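Local coordinates for Mab-21 domain-containing protein (Tribolium castaneum, PDB 7LT2) that makes the second messenger 2',3'-cGAMP from ATP and GTP on sensing double-stranded RNA, and so triggers innate immune signalling in a beetle, at residues A[29-34]-A[159-164]; A[43-48]-A[113-118]; A[69-74]-A[188-193]; A[78-83]-A[104-109]. One frame throughout, in Å; residues are numbered along the deposited sequence.

Contact 1 (A[29-34]-A[159-164])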
# COMPACT_ATOMS: atom_id res chain seq x y z
N GLU A 29 -0.31 -13.43 -7.84
CA GLU A 29 -1.76 -13.44 -7.67
C GLU A 29 -2.32 -14.86 -7.75
O GLU A 29 -3.32 -15.17 -7.08
CB GLU A 29 -2.40 -12.53 -8.72
CG GLU A 29 -2.09 -11.06 -8.48
CD GLU A 29 -2.41 -10.18 -9.68
OE1 GLU A 29 -3.12 -10.66 -10.58
OE2 GLU A 29 -1.95 -9.02 -9.71
N SER A 30 -1.67 -15.73 -8.52
CA SER A 30 -2.13 -17.12 -8.61
C SER A 30 -1.79 -17.90 -7.34
O SER A 30 -2.61 -18.66 -6.83
CB SER A 30 -1.54 -17.79 -9.85
OG SER A 30 -2.08 -19.09 -10.03
N VAL A 31 -0.57 -17.72 -6.82
CA VAL A 31 -0.22 -18.35 -5.55
C VAL A 31 -1.20 -17.94 -4.46
O VAL A 31 -1.68 -18.78 -3.69
CB VAL A 31 1.23 -18.00 -5.16
CG1 VAL A 31 1.49 -18.35 -3.70
CG2 VAL A 31 2.21 -18.73 -6.08
N LEU A 32 -1.51 -16.65 -4.38
CA LEU A 32 -2.38 -16.16 -3.31
C LEU A 32 -3.82 -16.62 -3.49
O LEU A 32 -4.51 -16.87 -2.49
CB LEU A 32 -2.29 -14.64 -3.22
CG LEU A 32 -0.90 -14.12 -2.81
CD1 LEU A 32 -0.80 -12.61 -3.05
CD2 LEU A 32 -0.59 -14.46 -1.36
N ARG A 33 -4.31 -16.75 -4.73
CA ARG A 33 -5.65 -17.30 -4.91
C ARG A 33 -5.72 -18.74 -4.41
O ARG A 33 -6.70 -19.13 -3.77
CB ARG A 33 -6.08 -17.22 -6.38
CG ARG A 33 -6.72 -15.90 -6.77
CD ARG A 33 -7.40 -15.99 -8.13
NE ARG A 33 -6.43 -16.18 -9.19
CZ ARG A 33 -5.80 -15.20 -9.83
NH1 ARG A 33 -6.07 -13.93 -9.56
NH2 ARG A 33 -4.90 -15.50 -10.76
N THR A 34 -4.69 -19.54 -4.69
CA THR A 34 -4.64 -20.89 -4.15
C THR A 34 -4.69 -20.88 -2.63
O THR A 34 -5.42 -21.67 -2.01
CB THR A 34 -3.39 -21.62 -4.63
OG1 THR A 34 -3.35 -21.62 -6.06
CG2 THR A 34 -3.38 -23.06 -4.12
N LEU A 159 3.21 -25.07 -3.17
CA LEU A 159 1.99 -24.87 -3.94
C LEU A 159 2.32 -24.88 -5.42
O LEU A 159 3.39 -24.43 -5.85
CB LEU A 159 1.31 -23.54 -3.58
CG LEU A 159 0.79 -23.31 -2.16
CD1 LEU A 159 -0.00 -22.02 -2.11
CD2 LEU A 159 -0.06 -24.48 -1.70
N THR A 160 1.38 -25.38 -6.22
CA THR A 160 1.53 -25.42 -7.66
C THR A 160 0.39 -24.64 -8.32
O THR A 160 -0.70 -24.50 -7.75
CB THR A 160 1.54 -26.85 -8.19
OG1 THR A 160 0.28 -27.48 -7.90
CG2 THR A 160 2.65 -27.65 -7.53
N ASN A 161 0.66 -24.13 -9.51
CA ASN A 161 -0.36 -23.48 -10.33
C ASN A 161 0.11 -23.53 -11.78
O ASN A 161 1.05 -24.27 -12.11
CB ASN A 161 -0.63 -22.05 -9.85
CG ASN A 161 0.63 -21.21 -9.77
OD1 ASN A 161 1.32 -21.01 -10.77
ND2 ASN A 161 0.93 -20.69 -8.58
N GLU A 162 -0.54 -22.75 -12.64
CA GLU A 162 -0.23 -22.82 -14.07
C GLU A 162 1.15 -22.28 -14.40
O GLU A 162 1.65 -22.55 -15.50
CB GLU A 162 -1.28 -22.07 -14.89
CG GLU A 162 -1.31 -20.56 -14.69
CD GLU A 162 -2.30 -20.13 -13.61
OE1 GLU A 162 -2.21 -20.63 -12.47
OE2 GLU A 162 -3.18 -19.31 -13.92
N PHE A 163 1.78 -21.55 -13.48
CA PHE A 163 3.11 -21.01 -13.71
C PHE A 163 4.21 -21.86 -13.11
O PHE A 163 5.39 -21.51 -13.23
CB PHE A 163 3.19 -19.58 -13.16
CG PHE A 163 2.15 -18.66 -13.74
CD1 PHE A 163 2.24 -18.25 -15.07
CD2 PHE A 163 1.08 -18.23 -12.99
CE1 PHE A 163 1.28 -17.43 -15.62
CE2 PHE A 163 0.12 -17.39 -13.53
CZ PHE A 163 0.22 -16.99 -14.85
N GLY A 164 3.86 -22.98 -12.47
CA GLY A 164 4.87 -23.87 -11.94
C GLY A 164 4.71 -24.18 -10.46
O GLY A 164 3.60 -24.19 -9.94
O HOH W 1 -4.00 -17.56 -12.42
O HOH W 2 -0.58 -21.83 -6.41
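Ser30 and Glu162 form the direct hydrogen bond between helix 29-34 and the turn that follows strand 159-161: Ser30 OG donates to Glu162 OE1 over 2.9 Å. The hydroxyl reaches the carboxylate from above, 42° out of its plane. Placed beside the carbonyl carbon of its own residue (chi1 -174°), Ser30 OG faces the turn and also rests against Asn161 CB, 3.3 Å away.

A second group of polar contacts is organised by Asn161. Asn161 OD1 accepts from Phe163 N at 2.8 Å, in the carbonyl plane, an Asx turn that fixes the rotation of the amide. Asn161 ND2 thereby faces the helix, where it passes Val31 CG2 at 3.4 Å and donates to a water. The same water donates to Thr160 O and is hydrogen-bonded to Thr34 OG1 (2.8 Å), so one solvent molecule joins three residues of the two segments.

The remaining contacts are apolar. Leu159 CD1 sits 4.3 Å from Val31 CG1 and 4.1 Å from Thr34 CG2; the side chains of Thr34 and Leu159 run antiparallel alongside one another. At the far end, Phe163 offers its edge to Ser30 CB, while Glu162 CG lies over one face of the ring. On the sheet side, Val31 and Leu159 both pack on Ile168 of strand 164-171.

Asn161 to Gly164 make a type I turn closed by paired backbone bonds between its end residues. The arrangement is a two-residue beta hairpin, joining strands 156-161 and 164-171, laid against the long helix 18-42 at the edge of the nucleotidyltransferase sheet.

Contact 2 (A[43-48]-A[113-118])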
# COMPACT_ATOMS: atom_id res chain seq x y z
N ASP A 43 -12.62 -22.39 7.25
CA ASP A 43 -13.48 -21.58 8.11
C ASP A 43 -14.70 -21.08 7.34
O ASP A 43 -14.60 -20.17 6.52
CB ASP A 43 -12.72 -20.39 8.69
CG ASP A 43 -13.46 -19.74 9.83
OD1 ASP A 43 -13.50 -20.33 10.93
OD2 ASP A 43 -14.01 -18.64 9.63
N PRO A 44 -15.89 -21.65 7.61
CA PRO A 44 -17.09 -21.16 6.92
C PRO A 44 -17.38 -19.69 7.16
O PRO A 44 -17.92 -19.03 6.27
CB PRO A 44 -18.20 -22.06 7.50
CG PRO A 44 -17.48 -23.31 7.93
CD PRO A 44 -16.14 -22.84 8.43
N LEU A 45 -17.06 -19.16 8.34
CA LEU A 45 -17.30 -17.74 8.59
C LEU A 45 -16.41 -16.88 7.71
O LEU A 45 -16.86 -15.84 7.19
CB LEU A 45 -17.07 -17.42 10.07
CG LEU A 45 -17.28 -15.96 10.49
CD1 LEU A 45 -18.62 -15.41 10.02
CD2 LEU A 45 -17.15 -15.83 12.01
N PHE A 46 -15.15 -17.28 7.50
CA PHE A 46 -14.32 -16.54 6.55
C PHE A 46 -14.89 -16.61 5.15
O PHE A 46 -14.91 -15.61 4.43
CB PHE A 46 -12.88 -17.05 6.54
CG PHE A 46 -12.05 -16.49 5.41
CD1 PHE A 46 -11.71 -15.14 5.39
CD2 PHE A 46 -11.64 -17.29 4.35
CE1 PHE A 46 -10.97 -14.61 4.34
CE2 PHE A 46 -10.90 -16.75 3.30
CZ PHE A 46 -10.56 -15.42 3.30
N LYS A 47 -15.35 -17.79 4.73
CA LYS A 47 -15.91 -17.90 3.40
C LYS A 47 -17.12 -17.00 3.24
O LYS A 47 -17.30 -16.36 2.20
CB LYS A 47 -16.28 -19.36 3.10
CG LYS A 47 -16.69 -19.59 1.65
CD LYS A 47 -16.97 -21.05 1.39
CE LYS A 47 -17.28 -21.31 -0.07
NZ LYS A 47 -17.27 -22.76 -0.35
N ALA A 48 -17.95 -16.89 4.29
CA ALA A 48 -19.12 -16.03 4.23
C ALA A 48 -18.74 -14.56 4.20
O ALA A 48 -19.35 -13.77 3.47
CB ALA A 48 -20.05 -16.33 5.42
N ARG A 113 -26.72 -18.01 10.57
CA ARG A 113 -26.25 -19.18 11.32
C ARG A 113 -24.73 -19.26 11.34
O ARG A 113 -24.12 -19.50 12.39
CB ARG A 113 -26.85 -20.45 10.70
CG ARG A 113 -26.65 -21.71 11.50
CD ARG A 113 -27.99 -22.43 11.71
NE ARG A 113 -27.82 -23.83 12.09
CZ ARG A 113 -28.81 -24.65 12.43
NH1 ARG A 113 -30.06 -24.23 12.48
NH2 ARG A 113 -28.54 -25.92 12.71
N VAL A 114 -24.09 -19.06 10.18
CA VAL A 114 -22.63 -19.15 10.13
C VAL A 114 -21.95 -18.01 10.88
O VAL A 114 -20.74 -18.07 11.12
CB VAL A 114 -22.17 -19.22 8.66
CG1 VAL A 114 -22.26 -17.86 7.98
CG2 VAL A 114 -20.76 -19.81 8.56
N TYR A 115 -22.70 -16.99 11.28
CA TYR A 115 -22.16 -15.89 12.07
C TYR A 115 -22.30 -16.12 13.58
O TYR A 115 -22.16 -15.16 14.35
CB TYR A 115 -22.83 -14.57 11.68
CG TYR A 115 -22.39 -14.07 10.32
CD1 TYR A 115 -22.89 -14.64 9.16
CD2 TYR A 115 -21.50 -13.02 10.20
CE1 TYR A 115 -22.49 -14.19 7.91
CE2 TYR A 115 -21.10 -12.55 8.96
CZ TYR A 115 -21.60 -13.14 7.82
OH TYR A 115 -21.21 -12.68 6.57
N LYS A 116 -22.56 -17.36 14.01
CA LYS A 116 -22.79 -17.62 15.43
C LYS A 116 -21.64 -17.13 16.29
O LYS A 116 -21.87 -16.63 17.40
CB LYS A 116 -23.01 -19.12 15.67
CG LYS A 116 -23.30 -19.43 17.14
CD LYS A 116 -23.50 -20.92 17.39
CE LYS A 116 -23.93 -21.16 18.84
NZ LYS A 116 -25.13 -20.34 19.17
N ASP A 117 -20.40 -17.25 15.81
CA ASP A 117 -19.25 -16.86 16.61
C ASP A 117 -18.67 -15.51 16.20
O ASP A 117 -17.58 -15.16 16.66
CB ASP A 117 -18.16 -17.94 16.52
CG ASP A 117 -18.54 -19.23 17.25
OD1 ASP A 117 -19.40 -19.20 18.15
OD2 ASP A 117 -17.97 -20.29 16.91
N PHE A 118 -19.37 -14.74 15.36
CA PHE A 118 -18.82 -13.46 14.91
C PHE A 118 -18.56 -12.52 16.09
O PHE A 118 -17.50 -11.89 16.17
CB PHE A 118 -19.75 -12.80 13.89
CG PHE A 118 -19.21 -11.51 13.32
CD1 PHE A 118 -18.37 -11.52 12.22
CD2 PHE A 118 -19.52 -10.28 13.90
CE1 PHE A 118 -17.85 -10.35 11.70
CE2 PHE A 118 -19.00 -9.10 13.38
CZ PHE A 118 -18.17 -9.13 12.28
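The N-terminal turn of helix 44-49 packs through Pro44, Leu45 and Ala48 on the loop that carries Val114 and Tyr115 between helices 103-107 and 118-122 of the nucleotidyltransferase domain. The helix start is capped by Asp43, whose OD2 accepts from Phe46 N at 2.8 Å on the anti side of the carboxylate. The side-chain contacts across the interface are apolar in the main. Val114 is gripped by two residues one helical turn apart, its CG2 meeting Pro44 CB at 3.6 Å and its CG1 meeting Ala48 CB at 3.7 Å. Between them Leu45 reaches further and splits its branches. Leu45 CD2 goes to the start of helix 118-122, 4.1 Å from Phe118 CA, where Asp117, at the N-cap position but without a capping bond, forms a salt bridge with Lys120. Tyr115 touches Ala48 CB near its hydroxyl end and meets Trp106 edge-to-face. Phe46 points the other way, onto Trp137 and Leu141 of helix 131-147. Leu45 CG lies opposite the backbone N (chi1 180°), which carries its branches to the loop; Leu45 CD1 lies 3.6 Å from Val114 O and over one face of the Tyr115 ring, a CH-pi contact 4.0 Å from the ring centroid and 19° off the normal.

Contact 3 (A[69-74]-A[188-193])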
# COMPACT_ATOMS: atom_id res chain seq x y z
N GLU A 69 9.91 -5.64 -3.16
CA GLU A 69 10.23 -6.56 -2.08
C GLU A 69 9.00 -7.07 -1.33
O GLU A 69 9.01 -8.20 -0.83
CB GLU A 69 11.20 -5.90 -1.10
CG GLU A 69 12.62 -5.89 -1.62
CD GLU A 69 13.51 -4.90 -0.90
OE1 GLU A 69 12.99 -3.91 -0.36
OE2 GLU A 69 14.74 -5.13 -0.87
N GLU A 70 7.93 -6.27 -1.27
CA GLU A 70 6.74 -6.68 -0.52
C GLU A 70 5.52 -5.93 -1.02
O GLU A 70 5.63 -4.87 -1.65
CB GLU A 70 6.92 -6.44 0.98
CG GLU A 70 7.16 -4.98 1.33
CD GLU A 70 7.12 -4.73 2.83
OE1 GLU A 70 6.19 -5.24 3.49
OE2 GLU A 70 8.01 -4.02 3.33
N PHE A 71 4.35 -6.49 -0.74
CA PHE A 71 3.10 -5.75 -0.84
C PHE A 71 2.10 -6.33 0.16
O PHE A 71 2.35 -7.34 0.81
CB PHE A 71 2.52 -5.75 -2.28
CG PHE A 71 2.04 -7.10 -2.76
CD1 PHE A 71 2.91 -7.97 -3.39
CD2 PHE A 71 0.70 -7.45 -2.64
CE1 PHE A 71 2.46 -9.20 -3.87
CE2 PHE A 71 0.25 -8.68 -3.11
CZ PHE A 71 1.13 -9.55 -3.72
N ASP A 72 0.97 -5.63 0.29
CA ASP A 72 -0.10 -6.02 1.20
C ASP A 72 -1.23 -6.69 0.44
O ASP A 72 -1.76 -6.13 -0.52
CB ASP A 72 -0.65 -4.81 1.95
CG ASP A 72 0.23 -4.35 3.08
OD1 ASP A 72 1.28 -4.98 3.33
OD2 ASP A 72 -0.14 -3.35 3.72
N LEU A 73 -1.63 -7.88 0.89
CA LEU A 73 -2.89 -8.47 0.44
C LEU A 73 -3.97 -8.00 1.41
O LEU A 73 -4.11 -8.53 2.51
CB LEU A 73 -2.81 -9.99 0.39
CG LEU A 73 -4.05 -10.62 -0.27
CD1 LEU A 73 -4.08 -10.27 -1.75
CD2 LEU A 73 -4.05 -12.12 -0.05
N ASP A 74 -4.72 -6.98 1.00
CA ASP A 74 -5.84 -6.49 1.79
C ASP A 74 -7.03 -7.41 1.53
O ASP A 74 -7.65 -7.35 0.46
CB ASP A 74 -6.16 -5.04 1.45
CG ASP A 74 -5.08 -4.09 1.94
OD1 ASP A 74 -4.45 -4.37 2.98
OD2 ASP A 74 -4.85 -3.07 1.26
N LYS A 188 13.86 -15.85 -4.72
CA LYS A 188 12.81 -15.13 -4.00
C LYS A 188 12.01 -14.25 -4.96
O LYS A 188 12.56 -13.63 -5.87
CB LYS A 188 13.44 -14.26 -2.91
CG LYS A 188 12.45 -13.44 -2.10
CD LYS A 188 11.51 -14.36 -1.33
CE LYS A 188 10.68 -13.60 -0.32
NZ LYS A 188 11.44 -13.34 0.95
N ILE A 189 10.69 -14.20 -4.76
CA ILE A 189 9.85 -13.33 -5.58
C ILE A 189 9.41 -12.10 -4.78
O ILE A 189 9.80 -10.98 -5.11
CB ILE A 189 8.63 -14.09 -6.14
CG1 ILE A 189 9.09 -15.27 -7.00
CG2 ILE A 189 7.76 -13.14 -6.96
CD1 ILE A 189 7.97 -16.22 -7.39
N MET A 190 8.62 -12.30 -3.73
CA MET A 190 8.14 -11.16 -2.95
C MET A 190 7.55 -11.65 -1.63
O MET A 190 7.13 -12.81 -1.52
CB MET A 190 7.09 -10.35 -3.72
CG MET A 190 7.35 -8.84 -3.71
SD MET A 190 6.40 -7.94 -4.95
CE MET A 190 7.26 -8.43 -6.43
N ASP A 191 7.55 -10.76 -0.64
CA ASP A 191 6.82 -10.97 0.61
C ASP A 191 5.43 -10.37 0.50
O ASP A 191 5.23 -9.34 -0.14
CB ASP A 191 7.54 -10.30 1.79
CG ASP A 191 8.84 -10.99 2.17
OD1 ASP A 191 9.05 -12.15 1.78
OD2 ASP A 191 9.65 -10.36 2.89
N VAL A 192 4.45 -11.03 1.13
CA VAL A 192 3.07 -10.56 1.12
C VAL A 192 2.52 -10.59 2.54
O VAL A 192 2.55 -11.63 3.20
CB VAL A 192 2.18 -11.41 0.19
CG1 VAL A 192 0.77 -10.83 0.12
CG2 VAL A 192 2.79 -11.50 -1.20
N ASP A 193 2.01 -9.45 3.01
CA ASP A 193 1.35 -9.37 4.31
C ASP A 193 -0.15 -9.59 4.15
O ASP A 193 -0.78 -9.00 3.27
CB ASP A 193 1.62 -8.03 4.98
CG ASP A 193 3.02 -7.94 5.58
OD1 ASP A 193 3.83 -8.86 5.34
OD2 ASP A 193 3.29 -6.95 6.29
O HOH W 3 6.18 -7.72 4.37
O HOH W 4 2.55 -4.52 5.66
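Glu69 begins the parallel pairing with strand 188-193, its O accepting from Asp191 N at 3.0 Å, nearly straight (175°), with Met190 CG tucked beside it. Glu70 turns its side chain to the face shared with Asp191 and Asp193; a water that donates to Glu70 OE1 (2.6 Å) also donates to Asp193 OD1. Phe71 uses both backbone polar atoms, N to Asp191 O and O from Asp193 N. Its CG sits between the backbone N and the carbonyl carbon (chi1 68°), bringing the ring in beside Val192 on the other face: Val192 CG2 touches Phe71 CE1 at 3.5 Å and CG1 lies over the ring. Met190 SD comes in at the ring edge, 3.8 Å from Phe71 CD1, a Met-aromatic contact. Asp72 returns to the acidic face, its OD1 4.1 Å from Asp193 OD2, the two carboxylate planes nearly parallel, 16° apart, and a second water donating to both oxygens. Leu73 N gives to Asp193 O at 2.8 Å, its CB meets Val192 CG1, and the pairing continues to Val195. Asp193 OD1 is also hydrogen-bonded to Thr178 OG1. Glu70, Asp72 and Asp193 probably bind the catalytic magnesium, as in related nucleotidyltransferases; here waters bridge this acidic cluster.

Contact 4 (A[78-83]-A[104-109])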
# COMPACT_ATOMS: atom_id res chain seq x y z
N HIS A 78 -16.85 -8.45 4.42
CA HIS A 78 -18.03 -7.60 4.36
C HIS A 78 -19.05 -8.07 5.39
O HIS A 78 -19.50 -9.22 5.34
CB HIS A 78 -18.66 -7.59 2.97
CG HIS A 78 -19.90 -6.75 2.90
ND1 HIS A 78 -19.89 -5.38 3.04
CD2 HIS A 78 -21.20 -7.10 2.72
CE1 HIS A 78 -21.12 -4.92 2.95
NE2 HIS A 78 -21.94 -5.94 2.76
N ILE A 79 -19.39 -7.18 6.31
CA ILE A 79 -20.45 -7.44 7.29
C ILE A 79 -21.79 -7.23 6.61
O ILE A 79 -22.03 -6.15 6.05
CB ILE A 79 -20.30 -6.52 8.49
CG1 ILE A 79 -18.96 -6.77 9.19
CG2 ILE A 79 -21.48 -6.70 9.46
CD1 ILE A 79 -18.62 -5.73 10.24
N PRO A 80 -22.69 -8.22 6.63
CA PRO A 80 -24.02 -8.03 6.03
C PRO A 80 -24.70 -6.78 6.57
O PRO A 80 -24.75 -6.54 7.78
CB PRO A 80 -24.77 -9.31 6.44
CG PRO A 80 -23.67 -10.33 6.57
CD PRO A 80 -22.51 -9.58 7.16
N ILE A 81 -25.23 -5.96 5.65
CA ILE A 81 -25.81 -4.68 6.04
C ILE A 81 -27.02 -4.88 6.94
O ILE A 81 -27.39 -3.96 7.68
CB ILE A 81 -26.18 -3.84 4.81
CG1 ILE A 81 -27.41 -4.41 4.11
CG2 ILE A 81 -25.01 -3.75 3.84
CD1 ILE A 81 -27.88 -3.58 2.93
N TYR A 82 -27.65 -6.06 6.90
CA TYR A 82 -28.79 -6.31 7.78
C TYR A 82 -28.41 -6.20 9.24
O TYR A 82 -29.24 -5.82 10.08
CB TYR A 82 -29.38 -7.69 7.47
CG TYR A 82 -30.78 -7.92 8.02
CD1 TYR A 82 -30.97 -8.47 9.28
CD2 TYR A 82 -31.90 -7.60 7.27
CE1 TYR A 82 -32.24 -8.69 9.78
CE2 TYR A 82 -33.18 -7.82 7.76
CZ TYR A 82 -33.35 -8.36 9.02
OH TYR A 82 -34.62 -8.58 9.51
N ALA A 83 -27.15 -6.50 9.58
CA ALA A 83 -26.65 -6.35 10.94
C ALA A 83 -26.45 -4.90 11.34
O ALA A 83 -26.07 -4.64 12.49
CB ALA A 83 -25.33 -7.11 11.11
N ASP A 104 -27.89 -9.15 16.56
CA ASP A 104 -28.83 -10.18 17.01
C ASP A 104 -29.89 -10.46 15.96
O ASP A 104 -30.24 -11.62 15.72
CB ASP A 104 -29.48 -9.76 18.32
CG ASP A 104 -28.53 -9.82 19.50
OD1 ASP A 104 -27.38 -10.27 19.32
OD2 ASP A 104 -28.93 -9.41 20.60
N GLY A 105 -30.44 -9.42 15.34
CA GLY A 105 -31.43 -9.63 14.30
C GLY A 105 -30.88 -10.38 13.11
O GLY A 105 -31.59 -11.18 12.49
N TRP A 106 -29.61 -10.15 12.77
CA TRP A 106 -28.98 -10.91 11.70
C TRP A 106 -28.81 -12.37 12.11
O TRP A 106 -29.01 -13.28 11.29
CB TRP A 106 -27.64 -10.28 11.33
CG TRP A 106 -26.83 -11.08 10.36
CD1 TRP A 106 -25.60 -11.64 10.57
CD2 TRP A 106 -27.21 -11.44 9.02
NE1 TRP A 106 -25.19 -12.31 9.44
CE2 TRP A 106 -26.16 -12.20 8.48
CE3 TRP A 106 -28.33 -11.17 8.23
CZ2 TRP A 106 -26.20 -12.71 7.18
CZ3 TRP A 106 -28.37 -11.67 6.94
CH2 TRP A 106 -27.30 -12.43 6.42
N LEU A 107 -28.42 -12.62 13.36
CA LEU A 107 -28.25 -14.00 13.81
C LEU A 107 -29.56 -14.78 13.75
O LEU A 107 -29.54 -16.00 13.57
CB LEU A 107 -27.66 -14.03 15.22
CG LEU A 107 -26.29 -13.36 15.38
CD1 LEU A 107 -25.83 -13.41 16.84
CD2 LEU A 107 -25.26 -14.00 14.46
N ARG A 108 -30.69 -14.09 13.90
CA ARG A 108 -31.99 -14.75 13.83
C ARG A 108 -32.45 -15.02 12.41
O ARG A 108 -33.50 -15.65 12.22
CB ARG A 108 -33.04 -13.92 14.57
CG ARG A 108 -32.88 -13.96 16.08
CD ARG A 108 -34.02 -13.24 16.79
NE ARG A 108 -33.94 -11.80 16.65
CZ ARG A 108 -33.54 -10.97 17.61
NH1 ARG A 108 -33.18 -11.42 18.81
NH2 ARG A 108 -33.49 -9.67 17.37
N GLN A 109 -31.69 -14.57 11.41
CA GLN A 109 -31.97 -14.88 10.02
C GLN A 109 -31.32 -16.21 9.64
O GLN A 109 -30.35 -16.64 10.27
CB GLN A 109 -31.44 -13.77 9.13
CG GLN A 109 -32.19 -12.46 9.26
CD GLN A 109 -33.62 -12.56 8.77
OE1 GLN A 109 -34.53 -12.90 9.52
NE2 GLN A 109 -33.83 -12.27 7.49
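Trp106 carries the contact between the loop 78-83 and helix 104-107, and Trp106 CB already touches: Ala83 CB lies 3.9 Å away. From there the first torsion (chi1 173°) sets CG on the far side of CB from the main-chain nitrogen, which swings the indole out from the helix to the loop. Trp106 CE3 meets Tyr82 CB at 3.7 Å, and CZ3 is a little farther from the same atom. On the pyrrole side Trp106 NE1 approaches Pro80 CG at 3.8 Å. The benzo ring receives the proline most closely, with Trp106 CZ2 only 3.5 Å from Pro80 CG. At the tip, Trp106 CH2 still lies 4.0 Å from Pro80 CB. Taken together, the proline ring crosses the indole at about a right angle and presses over its face: Pro80 CB is 3.8 Å from the centroid of the Trp106 six-membered ring and 15° off its normal, a CH-pi contact.

Tyr82 lies beside the tryptophan and reaches on to Gly105 and Gln109. Gly105 O lies at the edge of its ring, near the ring plane, 3.7 Å from Tyr82 CE1. Gln109, bent at chi2, stacks its side-chain amide on a face of the phenol, the two planes 13° apart.

Tyr115, from the loop before helix 118-122, also packs on Pro80. Behind the loop, Ala83 and Ile79 rest on Leu100 of strand 95-100, and Tyr82 O accepts from Asn102 ND2. The contact is therefore surface packing between the loop connecting strand 70-77 to strand 85-89 and the helix that follows strand 95-100.

Contacts 1 and 3 reach the same mixed sheet, their centres about 14 Å apart, and Leu32 of helix 18-42 joins them by packing on Phe71, Val192 and Leu73 from the side away from the acidic cluster. Contacts 2 and 4 form a second pair, about 11 Å apart, linked by Tyr115 against Trp106 and Pro80 at the periphery, their centres about 28 and 31 Å from the chain centre. Along the chain, contact 2 is nested inside the loop closed by contact 1 and contact 4 inside those of the other three, whereas contact 3 crosses contacts 1 and 2. Strand 70-77 and helix 18-42 run from the catalytic sheet region to the peripheral pair.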